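PDB 3MKB: hemoglobin subunit beta from Isurus oxyrinchus, which binds heme as a globin chain of the shark's tetrameric hemoglobin and, with its alpha partners, probably carries oxygen in the blood. Local coordinates for residues 29-34 and 97-102. Numbering follows the deposited sequence.
Sequences ERMFVV and TDSFIV
R30 and V102 meet where helix 20-34 crosses helix 93-108, the B and G helices of the globin fold. The axes of segments 29-34 and 97-102 come within 9.0 Å, with 114° between their N-to-C directions. CG1 of V102 sits over one face of the R30 guanidinium, offset toward its rim and 3.6 Å from CZ. The two side chains cross at about a right angle. R30 has CG anti to its N (chi1 -179°) and runs out extended, then bends at chi3 (-58°), which turns the guanidinium across the methyl. NE forms a salt bridge with E103. NH1 hydrogen-bonds H121 ND1 and NH2 hydrogen-bonds F116 O, both of a neighbouring alpha subunit. With an alanine here, E103 would probably lose this charge partner, the V102 methyl its cover and the alpha chain both bonds. One turn earlier, S99 OG lies 3.5 Å from M31 CB. That contact is van der Waals; S99 OG hydrogen-bonds L95 O in its own helix. The M31 side chain then leads away, its nearest atom about 4 Å from the heme. Van der Waals contact packs the helices here, while R30 pairs with E103 and ties this crossing to the alpha subunit.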
loop_
_atom_site.group_PDB
_atom_site.type_symbol
_atom_site.label_atom_id
_atom_site.label_comp_id
_atom_site.label_asym_id
_atom_site.label_seq_id
_atom_site.Cartn_x
_atom_site.Cartn_y
_atom_site.Cartn_z
ATOM N N GLU B 29 -13.572 -16.695 6.940
ATOM C CA GLU B 29 -13.238 -17.926 6.200
ATOM C C GLU B 29 -12.595 -17.586 4.862
ATOM O O GLU B 29 -11.563 -18.175 4.458
ATOM C CB GLU B 29 -14.487 -18.836 6.019
ATOM C CG GLU B 29 -14.887 -19.529 7.345
ATOM C CD GLU B 29 -16.265 -20.233 7.311
ATOM O OE1 GLU B 29 -17.091 -19.983 6.379
ATOM O OE2 GLU B 29 -16.517 -20.992 8.270
ATOM N N ARG B 30 -13.183 -16.603 4.187
ATOM C CA ARG B 30 -12.638 -16.104 2.961
ATOM C C ARG B 30 -11.253 -15.546 3.117
ATOM O O ARG B 30 -10.344 -15.842 2.300
ATOM C CB ARG B 30 -13.571 -15.027 2.367
ATOM C CG ARG B 30 -13.090 -14.416 1.017
ATOM C CD ARG B 30 -14.193 -13.410 0.471
ATOM N NE ARG B 30 -15.467 -14.100 0.305
ATOM C CZ ARG B 30 -15.824 -14.758 -0.803
ATOM N NH1 ARG B 30 -15.003 -14.797 -1.852
ATOM N NH2 ARG B 30 -17.001 -15.379 -0.863
ATOM N N MET B 31 -11.080 -14.714 4.143
ATOM C CA MET B 31 -9.786 -14.058 4.383
ATOM C C MET B 31 -8.708 -15.130 4.584
ATOM O O MET B 31 -7.615 -15.001 4.076
ATOM C CB MET B 31 -9.865 -13.152 5.600
ATOM C CG MET B 31 -8.539 -12.426 5.938
ATOM S SD MET B 31 -8.615 -11.735 7.604
ATOM C CE MET B 31 -8.777 -13.231 8.596
ATOM N N PHE B 32 -9.051 -16.221 5.256
ATOM C CA PHE B 32 -8.093 -17.354 5.396
ATOM C C PHE B 32 -7.633 -18.021 4.116
ATOM O O PHE B 32 -6.529 -18.590 4.091
ATOM C CB PHE B 32 -8.668 -18.454 6.298
ATOM C CG PHE B 32 -8.892 -18.019 7.699
ATOM C CD1 PHE B 32 -8.190 -16.993 8.229
ATOM C CD2 PHE B 32 -9.783 -18.701 8.512
ATOM C CE1 PHE B 32 -8.429 -16.592 9.575
ATOM C CE2 PHE B 32 -10.008 -18.320 9.802
ATOM C CZ PHE B 32 -9.339 -17.293 10.341
ATOM N N VAL B 33 -8.494 -18.078 3.102
ATOM C CA VAL B 33 -8.218 -18.799 1.860
ATOM C C VAL B 33 -7.526 -17.773 0.978
ATOM O O VAL B 33 -6.484 -18.071 0.365
ATOM C CB VAL B 33 -9.528 -19.366 1.216
ATOM C CG1 VAL B 33 -9.348 -19.899 -0.274
ATOM C CG2 VAL B 33 -10.096 -20.477 2.046
ATOM N N VAL B 34 -8.082 -16.550 0.923
ATOM C CA VAL B 34 -7.515 -15.524 0.031
ATOM C C VAL B 34 -6.177 -14.978 0.541
ATOM O O VAL B 34 -5.269 -14.738 -0.273
ATOM C CB VAL B 34 -8.563 -14.404 -0.367
ATOM C CG1 VAL B 34 -7.917 -13.308 -1.263
ATOM C CG2 VAL B 34 -9.730 -15.035 -1.071
ATOM N N THR B 97 -11.662 -6.579 6.654
ATOM C CA THR B 97 -12.756 -5.699 6.230
ATOM C C THR B 97 -12.987 -5.798 4.722
ATOM O O THR B 97 -14.088 -5.765 4.297
ATOM C CB THR B 97 -12.548 -4.262 6.665
ATOM O OG1 THR B 97 -11.363 -3.737 6.042
ATOM C CG2 THR B 97 -12.461 -4.149 8.225
ATOM N N ASP B 98 -11.944 -5.958 3.918
ATOM C CA ASP B 98 -12.135 -6.149 2.445
ATOM C C ASP B 98 -12.916 -7.440 2.149
ATOM O O ASP B 98 -13.700 -7.503 1.206
ATOM C CB ASP B 98 -10.791 -6.156 1.681
ATOM C CG ASP B 98 -10.157 -4.757 1.590
ATOM O OD1 ASP B 98 -10.876 -3.721 1.731
ATOM O OD2 ASP B 98 -8.924 -4.684 1.412
ATOM N N SER B 99 -12.713 -8.470 2.956
ATOM C CA SER B 99 -13.464 -9.704 2.779
ATOM C C SER B 99 -14.915 -9.511 3.158
ATOM O O SER B 99 -15.756 -10.134 2.613
ATOM C CB SER B 99 -12.887 -10.812 3.661
ATOM O OG SER B 99 -11.513 -10.980 3.430
ATOM N N PHE B 100 -15.169 -8.648 4.137
ATOM C CA PHE B 100 -16.490 -8.313 4.566
ATOM C C PHE B 100 -17.191 -7.652 3.421
ATOM O O PHE B 100 -18.364 -7.907 3.172
ATOM C CB PHE B 100 -16.452 -7.286 5.714
ATOM C CG PHE B 100 -16.746 -7.875 7.037
ATOM C CD1 PHE B 100 -18.053 -7.955 7.481
ATOM C CD2 PHE B 100 -15.701 -8.380 7.836
ATOM C CE1 PHE B 100 -18.373 -8.527 8.707
ATOM C CE2 PHE B 100 -15.984 -8.939 9.090
ATOM C CZ PHE B 100 -17.331 -9.016 9.532
ATOM N N ILE B 101 -16.491 -6.710 2.800
ATOM C CA ILE B 101 -17.053 -6.004 1.631
ATOM C C ILE B 101 -17.408 -7.007 0.537
ATOM O O ILE B 101 -18.461 -6.899 -0.070
ATOM C CB ILE B 101 -16.068 -4.931 1.121
ATOM C CG1 ILE B 101 -16.095 -3.763 2.115
ATOM C CG2 ILE B 101 -16.495 -4.410 -0.276
ATOM C CD1 ILE B 101 -14.975 -2.853 2.009
ATOM N N VAL B 102 -16.524 -7.987 0.281
ATOM C CA VAL B 102 -16.846 -9.036 -0.710
ATOM C C VAL B 102 -18.128 -9.776 -0.268
ATOM O O VAL B 102 -18.948 -10.091 -1.116
ATOM C CB VAL B 102 -15.663 -9.973 -0.965
ATOM C CG1 VAL B 102 -16.092 -11.285 -1.774
ATOM C CG2 VAL B 102 -14.588 -9.217 -1.758
#